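Local atomic coordinates of transcriptional repressor (Vibrio fischeri, PDB entry 3KV1), a protein that probably represses transcription as a SorC-family DNA-binding regulator whose putative sugar-binding domain responds to a carbohydrate-like effector. Residues A[66-70]-A[226-230]. Residues are numbered along the deposited sequence; the frame is centred on the assembly and turned at random.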
ATOM      1  N   ASN A  66     -18.835  -0.296  -6.116  1.00 20.13           N
ATOM      2  CA  ASN A  66     -19.804   0.427  -5.273  1.00 20.79           C
ATOM      3  C   ASN A  66     -19.039   1.365  -4.335  1.00 22.27           C
ATOM      4  O   ASN A  66     -19.347   2.551  -4.215  1.00 24.09           O
ATOM      5  CB  ASN A  66     -20.656  -0.545  -4.453  1.00 22.56           C
ATOM      6  CG  ASN A  66     -21.555  -1.430  -5.321  1.00 31.00           C
ATOM      7  OD1 ASN A  66     -22.231  -0.935  -6.209  1.00 30.25           O
ATOM      8  ND2 ASN A  66     -21.573  -2.742  -5.050  1.00 30.56           N
ATOM      9  N   VAL A  67     -18.003   0.828  -3.689  1.00 19.86           N
ATOM     10  CA  VAL A  67     -17.208   1.622  -2.741  1.00 18.49           C
ATOM     11  C   VAL A  67     -16.431   2.738  -3.456  1.00 19.45           C
ATOM     12  O   VAL A  67     -16.383   3.891  -2.991  1.00 20.09           O
ATOM     13  CB  VAL A  67     -16.263   0.698  -1.919  1.00 16.49           C
ATOM     14  CG1 VAL A  67     -15.412   1.509  -0.907  1.00 19.78           C
ATOM     15  CG2 VAL A  67     -17.094  -0.378  -1.200  1.00 19.89           C
ATOM     16  N   ALA A  68     -15.869   2.415  -4.617  1.00 19.93           N
ATOM     17  CA  ALA A  68     -15.054   3.390  -5.352  1.00 21.36           C
ATOM     18  C   ALA A  68     -15.896   4.612  -5.723  1.00 18.34           C
ATOM     19  O   ALA A  68     -15.398   5.748  -5.694  1.00 21.69           O
ATOM     20  CB  ALA A  68     -14.459   2.761  -6.610  1.00 22.39           C
ATOM     21  N   ALA A  69     -17.171   4.386  -6.030  1.00 20.04           N
ATOM     22  CA  ALA A  69     -18.073   5.496  -6.396  1.00 19.02           C
ATOM     23  C   ALA A  69     -18.144   6.571  -5.285  1.00 19.42           C
ATOM     24  O   ALA A  69     -18.314   7.750  -5.582  1.00 19.87           O
ATOM     25  CB  ALA A  69     -19.491   4.969  -6.730  1.00 20.98           C
ATOM     26  N   VAL A  70     -18.000   6.158  -4.018  1.00 18.05           N
ATOM     27  CA  VAL A  70     -18.062   7.134  -2.902  1.00 17.23           C
ATOM     28  C   VAL A  70     -16.818   8.019  -2.943  1.00 20.98           C
ATOM     29  O   VAL A  70     -16.892   9.218  -2.739  1.00 22.28           O
ATOM     30  CB  VAL A  70     -18.167   6.413  -1.534  1.00 21.04           C
ATOM     31  CG1 VAL A  70     -18.176   7.426  -0.374  1.00 22.57           C
ATOM     32  CG2 VAL A  70     -19.442   5.478  -1.492  1.00 22.03           C
ATOM     33  N   ALA A 226     -23.279  -0.376   3.930  1.00 18.88           N
ATOM     34  CA  ALA A 226     -23.210  -1.362   2.847  1.00 19.70           C
ATOM     35  C   ALA A 226     -23.986  -0.816   1.654  1.00 23.48           C
ATOM     36  O   ALA A 226     -25.099  -0.273   1.781  1.00 22.44           O
ATOM     37  CB  ALA A 226     -23.773  -2.710   3.294  1.00 22.75           C
HETATM   38  N   MSE A 227     -23.435  -1.059   0.475  0.56 19.98           N
HETATM   39  CA  MSE A 227     -23.896  -0.389  -0.713  0.56 19.06           C
HETATM   40  C   MSE A 227     -24.148  -1.377  -1.864  0.56 20.70           C
HETATM   41  O   MSE A 227     -23.271  -2.161  -2.203  0.56 19.66           O
HETATM   42  CB  MSE A 227     -22.819   0.628  -1.100  0.56 16.35           C
HETATM   43  CG  MSE A 227     -22.332   1.511   0.067  0.56 19.25           C
HETATM   44 SE   MSE A 227     -20.957   2.655  -0.720  0.56 34.82          SE
HETATM   45  CE  MSE A 227     -22.068   3.174  -2.366  0.56 23.15           C
ATOM     46  N   ALA A 228     -25.334  -1.334  -2.475  1.00 19.48           N
ATOM     47  CA  ALA A 228     -25.563  -2.120  -3.695  1.00 21.48           C
ATOM     48  C   ALA A 228     -26.545  -1.367  -4.573  1.00 24.03           C
ATOM     49  O   ALA A 228     -27.461  -0.744  -4.071  1.00 30.72           O
ATOM     50  CB  ALA A 228     -26.118  -3.481  -3.358  1.00 29.50           C
ATOM     51  N   SER A 229     -26.400  -1.452  -5.889  0.63 24.37           N
ATOM     52  CA  SER A 229     -27.286  -0.667  -6.751  0.63 24.22           C
ATOM     53  C   SER A 229     -28.219  -1.492  -7.625  0.63 26.15           C
ATOM     54  O   SER A 229     -29.211  -0.984  -8.152  0.63 27.39           O
ATOM     55  CB  SER A 229     -26.468   0.260  -7.653  0.63 25.65           C
ATOM     56  OG  SER A 229     -25.979   1.354  -6.915  0.63 27.97           O
ATOM     57  N   GLU A 230     -27.879  -2.753  -7.813  1.00 25.89           N
ATOM     58  CA  GLU A 230     -28.537  -3.553  -8.846  1.00 27.36           C
ATOM     59  C   GLU A 230     -29.631  -4.443  -8.290  1.00 29.72           C
ATOM     60  O   GLU A 230     -29.351  -5.382  -7.548  1.00 28.45           O
ATOM     61  CB  GLU A 230     -27.494  -4.390  -9.576  1.00 28.06           C
ATOM     62  CG  GLU A 230     -26.489  -3.565 -10.355  1.00 32.97           C
ATOM     63  CD  GLU A 230     -25.189  -4.319 -10.631  1.00 39.21           C
ATOM     64  OE1 GLU A 230     -25.026  -4.865 -11.743  1.00 47.78           O
ATOM     65  OE2 GLU A 230     -24.324  -4.356  -9.732  1.00 43.17           O
TER
HETATM   66  O   HOH W   1     -24.078   0.998  -4.988  1.00 28.61           O
HETATM   67  O   HOH W   2     -22.786  -2.335  -8.877  1.00 63.49           O
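The amide oxygen of N66 is gripped by two water molecules, each donating to OD1, and through them this helix residue is linked to the 226-230 segment. One lies 2.9 Å from N66 OD1 and continues to OG of S229; because S229 was deposited in two conformers, that second leg is established only for the conformer described here. The other water donates to N66 OD1 at 3.1 Å and to E230 OE2 at 2.7 Å. The two water directions open by about 123° at OD1, so they approach it from well-separated sides. E230 OE2 also forms a salt bridge with K233, which would probably favour its carboxylate form. N66 sends CG anti to its own carbonyl carbon (chi1 -65°), putting the amide beside the M227 carbonyl. There ND2 stands 3.4 Å from M227 O, but the angle is too poor for a hydrogen bond.

In this Rossmann-like alpha/beta fold, strand 223-227 runs parallel to 151-158 and 248-252, and its C-terminal end meets helix 65-72, which follows strand 58-61. A glycerol, probably from the crystallisation liquor, lies about 6 Å from the N66 side chain and may mark a pocket of this putative sugar-binding domain.

The selenomethionine M227 packs against the helix. In the conformer described it bends at chi3 (47°), bringing CE within 3.3 Å of N66 O and 3.6 Å of CG2 of V70, which lies obliquely across that chain; these contacts and the short approach of SE to V70 CG2 are not established for its second conformer. L153 of strand 151-158 touches both V67 and M227.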